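Local structure of aminoglycoside phosphotransferase (Alicyclobacillus acidocaldarius subsp. acidocaldarius, 4PDY) at residues P21-A26 / A57-I62; L200-D205 / V295-R300; G220-D225 / R248-A253. The protein probably acts as a kinase-like phosphotransferase on an aminoglycoside or another small molecule. All coordinates share one frame; numbering follows the deposited sequence. Where two conformers were deposited one is given.

Interaction 1: residues P21-A26 / A57-I62; sequences PLIPQA and AKRSSI
Arg-59 reaches from its strand to the loop before helix 25-28 and takes hold of two consecutive carbonyls, those of Pro-21 and Leu-22. The firm hydrogen bond runs from Arg-59 NH1 to Pro-21 O at 2.9 Å, with an N-H...O angle of 156°; the oxygen sits near the guanidinium plane. Arg-59 NH2 adds two weak bonds, one to the same Pro-21 O at 3.3 Å and one to Leu-22 O at 3.1 Å. Pro-21 O is thus shared by both terminal nitrogens. The side chain gets there by leaving the backbone with CG anti to N (chi1 179°) and then bending at chi3 (-78°). Tyr-105 holds its NE, and Phe-103 adds a cation-pi contact, so several partners fix the turn of the group.

Carbon packing against the guanidinium and the strand completes the contact. Ile-23 CG1 lies over one guanidinium face, 4.0 Å from Arg-59 NH2, the two side chains sliding past each other in opposite directions. Further along the same side chain, Ile-23 CD1 meets Ala-57 CB at 3.7 Å, an apolar contact between two buried residues. Pro-24, the N-cap residue of helix 25-28, brings its CD to 4.0 Å from Arg-59 NH2.

Around this, Glu-45 accepts from Ile-23 N and Arg-38 donates to Ile-23 O, so the loop is also tied to strands 35-41 and 44-49. This is an N-terminal segment strapped across the antiparallel sheet that includes strand 54-60 and probably corresponds to the N-terminal lobe of kinase-like folds.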
ATOM      1  N   PRO A  21     -17.890 -16.243   5.064  1.00 23.21           N
ATOM      2  CA  PRO A  21     -18.156 -17.342   5.993  1.00 23.06           C
ATOM      3  C   PRO A  21     -17.733 -16.993   7.452  1.00 19.62           C
ATOM      4  O   PRO A  21     -16.686 -16.403   7.669  1.00 19.63           O
ATOM      5  CB  PRO A  21     -17.326 -18.504   5.419  1.00 25.08           C
ATOM      6  CG  PRO A  21     -16.973 -18.102   4.029  1.00 25.38           C
ATOM      7  CD  PRO A  21     -16.934 -16.608   4.007  1.00 24.48           C
ATOM      8  N   LEU A  22     -18.571 -17.301   8.435  1.00 20.18           N
ATOM      9  CA  LEU A  22     -18.186 -17.107   9.829  1.00 20.08           C
ATOM     10  C   LEU A  22     -16.993 -17.997  10.140  1.00 16.99           C
ATOM     11  O   LEU A  22     -16.869 -19.112   9.612  1.00 19.45           O
ATOM     12  CB  LEU A  22     -19.339 -17.421  10.793  1.00 26.37           C
ATOM     13  CG  LEU A  22     -20.339 -16.294  11.071  1.00 29.36           C
ATOM     14  CD1 LEU A  22     -21.575 -16.889  11.717  1.00 34.47           C
ATOM     15  CD2 LEU A  22     -19.747 -15.198  11.953  1.00 31.79           C
ATOM     16  N   ILE A  23     -16.105 -17.497  10.979  1.00 14.87           N
ATOM     17  CA  ILE A  23     -15.008 -18.305  11.480  1.00 15.28           C
ATOM     18  C   ILE A  23     -15.597 -19.486  12.265  1.00 14.42           C
ATOM     19  O   ILE A  23     -16.541 -19.295  13.036  1.00 15.38           O
ATOM     20  CB  ILE A  23     -14.040 -17.451  12.331  1.00 14.59           C
ATOM     21  CG1 ILE A  23     -13.400 -16.380  11.438  1.00 15.22           C
ATOM     22  CG2 ILE A  23     -13.020 -18.319  13.068  1.00 13.49           C
ATOM     23  CD1 ILE A  23     -12.510 -15.400  12.148  1.00 14.93           C
ATOM     24  N   PRO A  24     -15.041 -20.696  12.101  1.00 14.85           N
ATOM     25  CA  PRO A  24     -15.583 -21.810  12.880  1.00 14.59           C
ATOM     26  C   PRO A  24     -15.475 -21.559  14.391  1.00 13.68           C
ATOM     27  O   PRO A  24     -14.476 -21.040  14.861  1.00 13.40           O
ATOM     28  CB  PRO A  24     -14.725 -23.008  12.435  1.00 15.37           C
ATOM     29  CG  PRO A  24     -14.254 -22.624  11.082  1.00 17.75           C
ATOM     30  CD  PRO A  24     -14.027 -21.155  11.133  1.00 16.06           C
ATOM     31  N   GLN A  25     -16.507 -21.928  15.143  1.00 14.22           N
ATOM     32  CA  GLN A  25     -16.491 -21.772  16.597  1.00 13.09           C
ATOM     33  C   GLN A  25     -15.293 -22.431  17.239  1.00 11.79           C
ATOM     34  O   GLN A  25     -14.768 -21.927  18.234  1.00 11.95           O
ATOM     35  CB  GLN A  25     -17.760 -22.349  17.213  1.00 15.98           C
ATOM     36  CG  GLN A  25     -17.851 -22.248  18.736  1.00 18.95           C
ATOM     37  CD  GLN A  25     -17.813 -20.820  19.256  1.00 20.14           C
ATOM     38  OE1 GLN A  25     -18.573 -19.958  18.805  1.00 24.11           O
ATOM     39  NE2 GLN A  25     -16.932 -20.567  20.229  1.00 18.41           N
ATOM     40  N   ALA A  26     -14.831 -23.558  16.695  1.00 13.05           N
ATOM     41  CA  ALA A  26     -13.696 -24.250  17.307  1.00 13.15           C
ATOM     42  C   ALA A  26     -12.448 -23.351  17.332  1.00 11.74           C
ATOM     43  O   ALA A  26     -11.622 -23.467  18.226  1.00 12.00           O
ATOM     44  CB  ALA A  26     -13.401 -25.561  16.602  1.00 16.08           C
ATOM     45  N   ALA A  57     -10.563 -10.560  14.276  1.00  9.36           N
ATOM     46  CA  ALA A  57     -10.071 -11.879  13.905  1.00 10.27           C
ATOM     47  C   ALA A  57      -9.944 -11.936  12.385  1.00  9.98           C
ATOM     48  O   ALA A  57     -10.856 -11.576  11.657  1.00 13.26           O
ATOM     49  CB  ALA A  57     -11.027 -12.932  14.415  1.00 11.87           C
ATOM     50  N   LYS A  58      -8.777 -12.369  11.926  1.00 10.31           N
ATOM     51  CA  LYS A  58      -8.471 -12.419  10.510  1.00 10.35           C
ATOM     52  C   LYS A  58      -8.287 -13.865  10.054  1.00  9.64           C
ATOM     53  O   LYS A  58      -7.495 -14.601  10.651  1.00 10.61           O
ATOM     54  CB  LYS A  58      -7.179 -11.649  10.245  1.00 10.55           C
ATOM     55  CG  LYS A  58      -6.722 -11.665   8.775  1.00 12.52           C
ATOM     56  CD  LYS A  58      -7.673 -10.919   7.850  1.00 14.35           C
ATOM     57  CE  LYS A  58      -7.244 -10.957   6.384  1.00 19.25           C
ATOM     58  NZ  LYS A  58      -6.030 -10.135   6.169  1.00 21.64           N
ATOM     59  N   ARG A  59      -9.036 -14.235   9.022  1.00 10.64           N
ATOM     60  CA  ARG A  59      -8.820 -15.451   8.279  1.00 10.71           C
ATOM     61  C   ARG A  59      -7.814 -15.115   7.176  1.00 13.00           C
ATOM     62  O   ARG A  59      -8.063 -14.234   6.334  1.00 13.65           O
ATOM     63  CB  ARG A  59     -10.111 -15.927   7.649  1.00 11.31           C
ATOM     64  CG  ARG A  59      -9.954 -17.189   6.827  1.00 13.33           C
ATOM     65  CD  ARG A  59     -11.230 -17.582   6.114  1.00 14.70           C
ATOM     66  NE  ARG A  59     -12.199 -18.238   6.999  1.00 17.05           N
ATOM     67  CZ  ARG A  59     -13.389 -17.767   7.368  1.00 17.58           C
ATOM     68  NH1 ARG A  59     -13.826 -16.566   7.007  1.00 19.09           N
ATOM     69  NH2 ARG A  59     -14.155 -18.536   8.127  1.00 19.92           N
ATOM     70  N   SER A  60      -6.680 -15.805   7.195  0.50 12.31           N
ATOM     71  CA  SER A  60      -5.597 -15.536   6.261  0.50 12.35           C
ATOM     72  C   SER A  60      -5.165 -16.826   5.568  0.50 11.32           C
ATOM     73  O   SER A  60      -5.474 -17.929   6.023  0.50 12.16           O
ATOM     74  CB  SER A  60      -4.417 -14.897   7.008  0.50 10.30           C
ATOM     75  OG  SER A  60      -3.327 -14.602   6.138  0.50 11.43           O
ATOM     76  N   SER A  61      -4.474 -16.679   4.442  1.00 12.20           N
ATOM     77  CA  SER A  61      -3.817 -17.798   3.797  1.00 13.21           C
ATOM     78  C   SER A  61      -2.299 -17.750   3.982  1.00 12.88           C
ATOM     79  O   SER A  61      -1.602 -18.582   3.416  1.00 15.65           O
ATOM     80  CB  SER A  61      -4.236 -17.878   2.329  1.00 17.24           C
ATOM     81  OG  SER A  61      -5.567 -18.390   2.239  1.00 23.19           O
ATOM     82  N   ILE A  62      -1.787 -16.858   4.826  1.00 11.43           N
ATOM     83  CA  ILE A  62      -0.344 -16.853   5.079  1.00 11.57           C
ATOM     84  C   ILE A  62       0.080 -18.133   5.775  1.00 12.54           C
ATOM     85  O   ILE A  62      -0.677 -18.756   6.522  1.00 13.34           O
ATOM     86  CB  ILE A  62       0.181 -15.637   5.880  1.00 14.52           C
ATOM     87  CG1 ILE A  62      -0.343 -15.606   7.319  1.00 15.31           C
ATOM     88  CG2 ILE A  62      -0.104 -14.347   5.145  1.00 16.72           C
ATOM     89  CD1 ILE A  62       0.320 -14.501   8.120  1.00 16.86           C
TER

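Interaction 2: residues L200-D205 / V295-R300; sequences LALFED and VEAILR
Helix-helix packing in the largely helical part of the chain brings the end of helix 189-203 against helix 289-300, with Leu-202 and Phe-203 closing on Ala-297. The backbones come very near: Leu-202 CA and Ala-297 CA are 5.3 Å apart, a spacing that suits a methyl group at the meeting point.

That methyl is met by both Leu-202 and Phe-203. Ala-297 CB sits almost squarely above the centre of the Phe-203 ring, 3.6 Å from the centroid and 9° off the ring normal, a CH-pi contact over the face. It also touches Leu-202 CB at 3.6 Å, so it is wedged between two consecutive side chains of the other helix. Leu-202 continues along the partner's backbone, its CD1 lying 3.7 Å from Ala-297 N and 4.1 Å from Glu-296 CB. The far end of the ring meets Ile-298, whose CG1 lies at the ring edge, near its plane, 3.8 Å from Phe-203 CZ, the two side chains crossing at about a right angle. With chi1 at -76°, Phe-203 CG lies anti to its carbonyl carbon, which swings the ring across to the other helix. An alanine in place of Phe-203 would be likely to leave the Ala-297 methyl without its aromatic platform and open a gap beside Ile-298.

No hydrogen bond joins the two segments; polar ties lie at the borders, where Ser-199 bonds to Ala-297 O, Asp-205 pairs with Arg-293, and Arg-300 with Asp-195. Helix 154-173 packs on Phe-203, its Phe-158 ring meeting the phenylalanine with planes at about 20°, while helix 252-266 lies against Val-295 and Ile-298 and helix 319-347 against Glu-296.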
ATOM      1  N   LEU A 200      11.627   5.449 -16.384  1.00 13.84           N
ATOM      2  CA  LEU A 200      12.645   4.425 -16.578  1.00 14.10           C
ATOM      3  C   LEU A 200      14.048   5.040 -16.591  1.00 14.42           C
ATOM      4  O   LEU A 200      14.956   4.440 -16.057  1.00 16.17           O
ATOM      5  CB  LEU A 200      12.381   3.622 -17.846  1.00 13.61           C
ATOM      6  CG  LEU A 200      11.080   2.796 -17.846  1.00 15.66           C
ATOM      7  CD1 LEU A 200      10.874   2.146 -19.203  1.00 20.19           C
ATOM      8  CD2 LEU A 200      11.104   1.736 -16.767  1.00 18.24           C
ATOM      9  N   ALA A 201      14.197   6.254 -17.132  1.00 14.22           N
ATOM     10  CA  ALA A 201      15.501   6.947 -17.085  1.00 16.66           C
ATOM     11  C   ALA A 201      15.928   7.213 -15.637  1.00 15.68           C
ATOM     12  O   ALA A 201      17.094   7.054 -15.265  1.00 18.00           O
ATOM     13  CB  ALA A 201      15.474   8.248 -17.887  1.00 18.34           C
ATOM     14  N   LEU A 202      14.965   7.589 -14.790  1.00 16.37           N
ATOM     15  CA  LEU A 202      15.280   7.807 -13.379  1.00 16.45           C
ATOM     16  C   LEU A 202      15.688   6.525 -12.681  1.00 15.21           C
ATOM     17  O   LEU A 202      16.632   6.516 -11.895  1.00 18.19           O
ATOM     18  CB  LEU A 202      14.114   8.445 -12.624  1.00 19.47           C
ATOM     19  CG  LEU A 202      13.958   9.952 -12.818  1.00 22.14           C
ATOM     20  CD1 LEU A 202      12.603  10.379 -12.285  1.00 22.21           C
ATOM     21  CD2 LEU A 202      15.065  10.720 -12.121  1.00 27.18           C
ATOM     22  N   PHE A 203      15.003   5.430 -12.982  1.00 14.27           N
ATOM     23  CA  PHE A 203      15.383   4.134 -12.419  1.00 16.70           C
ATOM     24  C   PHE A 203      16.795   3.687 -12.832  1.00 18.31           C
ATOM     25  O   PHE A 203      17.417   2.928 -12.107  1.00 20.55           O
ATOM     26  CB  PHE A 203      14.374   3.042 -12.790  1.00 16.67           C
ATOM     27  CG  PHE A 203      13.079   3.088 -12.001  1.00 16.48           C
ATOM     28  CD1 PHE A 203      13.059   2.917 -10.614  1.00 16.72           C
ATOM     29  CD2 PHE A 203      11.884   3.257 -12.664  1.00 15.12           C
ATOM     30  CE1 PHE A 203      11.860   2.940  -9.908  1.00 17.03           C
ATOM     31  CE2 PHE A 203      10.687   3.285 -11.961  1.00 15.34           C
ATOM     32  CZ  PHE A 203      10.683   3.126 -10.590  1.00 19.39           C
ATOM     33  N   GLU A 204      17.269   4.164 -13.989  1.00 15.74           N
ATOM     34  CA  GLU A 204      18.621   3.864 -14.520  1.00 15.64           C
ATOM     35  C   GLU A 204      19.703   4.816 -14.009  1.00 16.84           C
ATOM     36  O   GLU A 204      20.884   4.592 -14.262  1.00 20.15           O
ATOM     37  CB  GLU A 204      18.564   3.860 -16.050  1.00 17.10           C
ATOM     38  CG  GLU A 204      17.691   2.735 -16.581  1.00 18.93           C
ATOM     39  CD  GLU A 204      17.617   2.680 -18.087  1.00 25.17           C
ATOM     40  OE1 GLU A 204      17.828   3.720 -18.742  1.00 29.23           O
ATOM     41  OE2 GLU A 204      17.330   1.586 -18.620  1.00 33.34           O
ATOM     42  N   ASP A 205      19.319   5.851 -13.271  1.00 16.03           N
ATOM     43  CA  ASP A 205      20.275   6.785 -12.711  1.00 16.70           C
ATOM     44  C   ASP A 205      21.031   6.155 -11.550  1.00 15.66           C
ATOM     45  O   ASP A 205      20.456   5.496 -10.673  1.00 16.66           O
ATOM     46  CB  ASP A 205      19.596   8.091 -12.255  1.00 19.24           C
ATOM     47  CG  ASP A 205      19.185   8.996 -13.425  1.00 25.83           C
ATOM     48  OD1 ASP A 205      19.780   8.881 -14.528  1.00 30.68           O
ATOM     49  OD2 ASP A 205      18.267   9.843 -13.240  1.00 31.66           O
ATOM     50  N   VAL A 295      11.543   8.030  -5.316  1.00 10.88           N
ATOM     51  CA  VAL A 295      10.113   8.301  -5.219  1.00 10.49           C
ATOM     52  C   VAL A 295       9.622   8.955  -6.520  1.00 10.88           C
ATOM     53  O   VAL A 295       8.589   8.573  -7.047  1.00 12.60           O
ATOM     54  CB  VAL A 295       9.806   9.191  -3.994  1.00 12.03           C
ATOM     55  CG1 VAL A 295       8.380   9.703  -4.058  1.00 12.59           C
ATOM     56  CG2 VAL A 295      10.036   8.432  -2.699  1.00 11.48           C
ATOM     57  N   GLU A 296      10.386   9.919  -7.062  1.00 11.52           N
ATOM     58  CA  GLU A 296       9.988  10.521  -8.317  1.00 11.67           C
ATOM     59  C   GLU A 296       9.911   9.500  -9.463  1.00 12.36           C
ATOM     60  O   GLU A 296       9.020   9.583 -10.312  1.00 13.45           O
ATOM     61  CB  GLU A 296      10.979  11.602  -8.728  1.00 13.03           C
ATOM     62  CG  GLU A 296      10.953  12.846  -7.859  1.00 15.44           C
ATOM     63  CD  GLU A 296      11.933  13.883  -8.364  1.00 18.38           C
ATOM     64  OE1 GLU A 296      13.165  13.695  -8.207  1.00 22.89           O
ATOM     65  OE2 GLU A 296      11.457  14.877  -8.938  1.00 21.20           O
ATOM     66  N   ALA A 297      10.861   8.567  -9.505  1.00 12.03           N
ATOM     67  CA  ALA A 297      10.854   7.543 -10.547  1.00 13.84           C
ATOM     68  C   ALA A 297       9.543   6.758 -10.531  1.00 13.01           C
ATOM     69  O   ALA A 297       8.909   6.497 -11.571  1.00 13.48           O
ATOM     70  CB  ALA A 297      12.021   6.579 -10.365  1.00 14.62           C
ATOM     71  N   ILE A 298       9.118   6.410  -9.319  1.00 12.38           N
ATOM     72  CA  ILE A 298       7.899   5.645  -9.172  1.00 11.54           C
ATOM     73  C   ILE A 298       6.681   6.508  -9.547  1.00 11.79           C
ATOM     74  O   ILE A 298       5.841   6.079 -10.332  1.00 12.50           O
ATOM     75  CB  ILE A 298       7.767   5.095  -7.736  1.00 12.22           C
ATOM     76  CG1 ILE A 298       8.843   4.056  -7.446  1.00 13.48           C
ATOM     77  CG2 ILE A 298       6.399   4.451  -7.514  1.00 12.79           C
ATOM     78  CD1 ILE A 298       9.129   3.866  -5.981  1.00 16.24           C
ATOM     79  N   LEU A 299       6.568   7.703  -8.960  1.00 10.84           N
ATOM     80  CA  LEU A 299       5.430   8.570  -9.257  1.00 12.71           C
ATOM     81  C   LEU A 299       5.303   9.030 -10.696  1.00 12.65           C
ATOM     82  O   LEU A 299       4.196   9.206 -11.202  1.00 12.45           O
ATOM     83  CB  LEU A 299       5.459   9.821  -8.425  1.00 13.45           C
ATOM     84  CG  LEU A 299       5.251   9.674  -6.953  1.00 14.57           C
ATOM     85  CD1 LEU A 299       5.299  11.042  -6.302  1.00 14.21           C
ATOM     86  CD2 LEU A 299       3.910   8.998  -6.707  1.00 15.22           C
ATOM     87  N   ARG A 300       6.441   9.206 -11.371  1.00 12.30           N
ATOM     88  CA  ARG A 300       6.405   9.678 -12.737  1.00 11.99           C
ATOM     89  C   ARG A 300       5.793   8.640 -13.672  1.00 10.15           C
ATOM     90  O   ARG A 300       5.193   8.992 -14.687  1.00 12.43           O
ATOM     91  CB  ARG A 300       7.837  10.012 -13.195  1.00 12.71           C
ATOM     92  CG  ARG A 300       8.029  10.376 -14.665  1.00 14.27           C
ATOM     93  CD  ARG A 300       7.230  11.568 -15.132  1.00 14.86           C
ATOM     94  NE  ARG A 300       7.737  12.814 -14.588  1.00 17.08           N
ATOM     95  CZ  ARG A 300       7.223  14.015 -14.850  1.00 17.18           C
ATOM     96  NH1 ARG A 300       7.797  15.088 -14.323  1.00 18.55           N
ATOM     97  NH2 ARG A 300       6.163  14.147 -15.652  1.00 18.51           N
TER

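Interaction 3: residues G220-D225 / R248-A253; sequences GWCHLD and RPAPRA
Trp-221 lays its indole against Pro-249 and the backbone of Arg-248, where two short strands pair antiparallel. Its chi1 of -69° sets CG anti to the carbonyl carbon, and the ring runs beside the proline, both pointing the same way. Pro-249 CD stands over the five-membered ring, 3.8 Å from its centroid, in a CH-pi contact; Arg-248 CA lies 3.5 Å from Trp-221 CE3. Trp-221 NE1 is held by Phe-141 O.

Leu-224 and Arg-248 meet at about a right angle. Arg-248 CG takes the crowded position between its backbone N and carbonyl carbon (chi1 58°), and from there the chain extends to NE. Leu-224 CD1 rests on one face of the guanidinium, 3.5 Å from Arg-248 NE. Cys-222 turns its SG toward the bend after the second strand, 3.2 Å from Pro-251 O, while its CB faces Ala-250 CB at 4.1 Å.

Three backbone hydrogen bonds zip the pair: Cys-222 N to Arg-248 O (3.0 Å), Arg-248 N to Cys-222 O (3.2 Å) and Ala-250 N to Gly-220 O (3.2 Å). Gly-220 has a positive phi, 103°, where a CB would run into the preceding carbonyl oxygen.

His-223, Leu-224 and Asp-225 fit the His-X-Asp signature of the family's catalytic loop. Main-chain bonds thus hold the strand pair, while Asp-255 grips the loop after it, accepting from His-223 N and Leu-224 N. Bonds from Asp-225 N to His-223 ND1 and from Asn-230 to Asp-225 O probably limit the freedom of the Asp-225 backbone.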
ATOM      1  N   GLY A 220      15.162  -2.611   7.155  1.00 16.43           N
ATOM      2  CA  GLY A 220      13.995  -1.820   7.435  1.00 14.16           C
ATOM      3  C   GLY A 220      12.891  -2.365   6.562  1.00 11.73           C
ATOM      4  O   GLY A 220      13.053  -2.558   5.339  1.00 12.23           O
ATOM      5  N   TRP A 221      11.751  -2.660   7.194  1.00 10.85           N
ATOM      6  CA  TRP A 221      10.606  -3.215   6.500  1.00 10.86           C
ATOM      7  C   TRP A 221       9.664  -2.121   6.034  1.00  8.79           C
ATOM      8  O   TRP A 221       9.498  -1.094   6.701  1.00 11.73           O
ATOM      9  CB  TRP A 221       9.843  -4.155   7.436  1.00 10.55           C
ATOM     10  CG  TRP A 221      10.549  -5.409   7.792  1.00 10.37           C
ATOM     11  CD1 TRP A 221      11.873  -5.558   8.134  1.00 11.18           C
ATOM     12  CD2 TRP A 221       9.963  -6.711   7.906  1.00 11.17           C
ATOM     13  NE1 TRP A 221      12.145  -6.879   8.420  1.00 12.73           N
ATOM     14  CE2 TRP A 221      10.994  -7.609   8.268  1.00 11.81           C
ATOM     15  CE3 TRP A 221       8.672  -7.216   7.691  1.00 12.56           C
ATOM     16  CZ2 TRP A 221      10.757  -8.972   8.458  1.00 13.05           C
ATOM     17  CZ3 TRP A 221       8.446  -8.560   7.860  1.00 14.75           C
ATOM     18  CH2 TRP A 221       9.477  -9.426   8.256  1.00 14.59           C
ATOM     19  N   CYS A 222       9.014  -2.367   4.912  1.00  9.33           N
ATOM     20  CA  CYS A 222       7.839  -1.617   4.483  1.00  9.71           C
ATOM     21  C   CYS A 222       6.590  -2.423   4.786  1.00 10.01           C
ATOM     22  O   CYS A 222       6.630  -3.639   4.872  1.00 10.19           O
ATOM     23  CB  CYS A 222       7.877  -1.287   2.981  1.00 10.37           C
ATOM     24  SG  CYS A 222       8.939   0.090   2.530  1.00 13.00           S
ATOM     25  N   HIS A 223       5.480  -1.701   4.955  1.00  8.83           N
ATOM     26  CA  HIS A 223       4.186  -2.321   5.182  1.00  9.50           C
ATOM     27  C   HIS A 223       3.605  -2.912   3.890  1.00  9.99           C
ATOM     28  O   HIS A 223       3.087  -4.020   3.876  1.00  9.74           O
ATOM     29  CB  HIS A 223       3.247  -1.270   5.770  1.00 10.24           C
ATOM     30  CG  HIS A 223       1.864  -1.770   6.045  1.00 10.62           C
ATOM     31  ND1 HIS A 223       0.871  -1.737   5.096  1.00  9.57           N
ATOM     32  CD2 HIS A 223       1.304  -2.283   7.165  1.00 10.86           C
ATOM     33  CE1 HIS A 223      -0.256  -2.195   5.629  1.00 11.29           C
ATOM     34  NE2 HIS A 223      -0.004  -2.552   6.867  1.00 10.36           N
ATOM     35  N   LEU A 224       3.692  -2.147   2.798  1.00 10.84           N
ATOM     36  CA  LEU A 224       3.345  -2.618   1.444  1.00 12.00           C
ATOM     37  C   LEU A 224       1.874  -2.961   1.222  1.00 11.21           C
ATOM     38  O   LEU A 224       1.525  -3.599   0.241  1.00 13.93           O
ATOM     39  CB  LEU A 224       4.240  -3.772   1.001  1.00 12.34           C
ATOM     40  CG  LEU A 224       5.743  -3.444   1.011  1.00 13.19           C
ATOM     41  CD1 LEU A 224       6.600  -4.635   0.609  1.00 14.89           C
ATOM     42  CD2 LEU A 224       6.048  -2.244   0.121  1.00 16.00           C
ATOM     43  N   ASP A 225       0.989  -2.471   2.095  1.00 11.53           N
ATOM     44  CA  ASP A 225      -0.443  -2.534   1.802  1.00 12.31           C
ATOM     45  C   ASP A 225      -1.108  -1.284   2.355  1.00 11.34           C
ATOM     46  O   ASP A 225      -2.036  -1.328   3.188  1.00 12.23           O
ATOM     47  CB  ASP A 225      -1.042  -3.809   2.373  1.00 13.88           C
ATOM     48  CG  ASP A 225      -2.371  -4.168   1.743  1.00 15.29           C
ATOM     49  OD1 ASP A 225      -2.766  -3.557   0.719  1.00 19.42           O
ATOM     50  OD2 ASP A 225      -3.020  -5.079   2.283  1.00 18.18           O
ATOM     51  N   ARG A 248       7.632  -6.647   4.394  1.00 10.03           N
ATOM     52  CA  ARG A 248       8.931  -7.333   4.207  1.00 10.94           C
ATOM     53  C   ARG A 248      10.001  -6.260   4.126  1.00 11.08           C
ATOM     54  O   ARG A 248       9.683  -5.099   3.952  1.00 10.19           O
ATOM     55  CB  ARG A 248       8.955  -8.192   2.947  1.00 13.06           C
ATOM     56  CG  ARG A 248       8.661  -7.416   1.696  1.00 15.34           C
ATOM     57  CD  ARG A 248       8.685  -8.278   0.438  1.00 23.39           C
ATOM     58  NE  ARG A 248       8.184  -7.517  -0.704  1.00 27.50           N
ATOM     59  CZ  ARG A 248       8.929  -6.729  -1.486  1.00 30.89           C
ATOM     60  NH1 ARG A 248      10.237  -6.574  -1.268  1.00 37.03           N
ATOM     61  NH2 ARG A 248       8.357  -6.075  -2.491  1.00 36.60           N
ATOM     62  N   PRO A 249      11.273  -6.661   4.271  1.00 10.22           N
ATOM     63  CA  PRO A 249      12.343  -5.710   4.046  1.00 10.45           C
ATOM     64  C   PRO A 249      12.215  -5.114   2.628  1.00 10.83           C
ATOM     65  O   PRO A 249      12.102  -5.854   1.641  1.00 12.13           O
ATOM     66  CB  PRO A 249      13.617  -6.569   4.182  1.00 12.59           C
ATOM     67  CG  PRO A 249      13.212  -7.695   5.088  1.00 12.12           C
ATOM     68  CD  PRO A 249      11.789  -7.972   4.691  1.00 12.13           C
ATOM     69  N   ALA A 250      12.239  -3.796   2.530  1.00 11.30           N
ATOM     70  CA  ALA A 250      12.100  -3.109   1.246  1.00 11.38           C
ATOM     71  C   ALA A 250      12.474  -1.660   1.402  1.00 11.63           C
ATOM     72  O   ALA A 250      12.333  -1.109   2.495  1.00 12.66           O
ATOM     73  CB  ALA A 250      10.695  -3.239   0.711  1.00 13.15           C
ATOM     74  N   PRO A 251      12.941  -1.010   0.314  1.00 12.00           N
ATOM     75  CA  PRO A 251      13.329   0.380   0.441  1.00 12.27           C
ATOM     76  C   PRO A 251      12.157   1.247   0.873  1.00 11.31           C
ATOM     77  O   PRO A 251      11.053   1.084   0.372  1.00 11.36           O
ATOM     78  CB  PRO A 251      13.797   0.741  -0.967  1.00 13.56           C
ATOM     79  CG  PRO A 251      14.279  -0.549  -1.543  1.00 16.37           C
ATOM     80  CD  PRO A 251      13.292  -1.559  -1.007  1.00 13.80           C
ATOM     81  N   ARG A 252      12.448   2.196   1.754  1.00 11.07           N
ATOM     82  CA  ARG A 252      11.450   3.104   2.286  1.00 10.41           C
ATOM     83  C   ARG A 252      10.674   3.843   1.203  1.00 11.34           C
ATOM     84  O   ARG A 252       9.479   4.133   1.362  1.00 12.33           O
ATOM     85  CB  ARG A 252      12.106   4.070   3.266  1.00 11.87           C
ATOM     86  CG  ARG A 252      11.121   4.869   4.079  1.00 12.05           C
ATOM     87  CD  ARG A 252      11.763   5.624   5.215  1.00 11.85           C
ATOM     88  NE  ARG A 252      12.495   6.802   4.731  1.00 11.91           N
ATOM     89  CZ  ARG A 252      12.702   7.909   5.437  1.00 12.50           C
ATOM     90  NH1 ARG A 252      12.233   8.017   6.685  1.00 11.57           N
ATOM     91  NH2 ARG A 252      13.346   8.937   4.896  1.00 13.97           N
ATOM     92  N   ALA A 253      11.319   4.149   0.090  1.00 11.40           N
ATOM     93  CA  ALA A 253      10.678   4.818  -1.017  1.00  9.97           C
ATOM     94  C   ALA A 253       9.411   4.115  -1.516  1.00 10.85           C
ATOM     95  O   ALA A 253       8.524   4.764  -2.092  1.00 11.71           O
ATOM     96  CB  ALA A 253      11.677   4.968  -2.174  1.00 11.10           C
TER

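Interaction 1 closes before the others open, and interaction 3 is nested within the loop closed by interaction 2. Interaction 1 fastens the N-terminal segment to the sheet, interaction 3 pairs the strand that leads into the probable catalytic loop, and interaction 2 packs helices 189-203 and 289-300. Centres of 1 and 2 are 41 Å apart, on opposite sides of the chain's centre; 1 and 3 are 27 Å apart and do not touch. Interactions 2 and 3, 18 Å apart between centres, do meet: Val-295 CG2 lies 3.9 Å from Ala-253 CB. The bound histidine lies about 9 Å from the Ala-57 side chain; its pocket includes Ala-56, next to interaction 1, and Ile-242, bonded to His-223 of interaction 3.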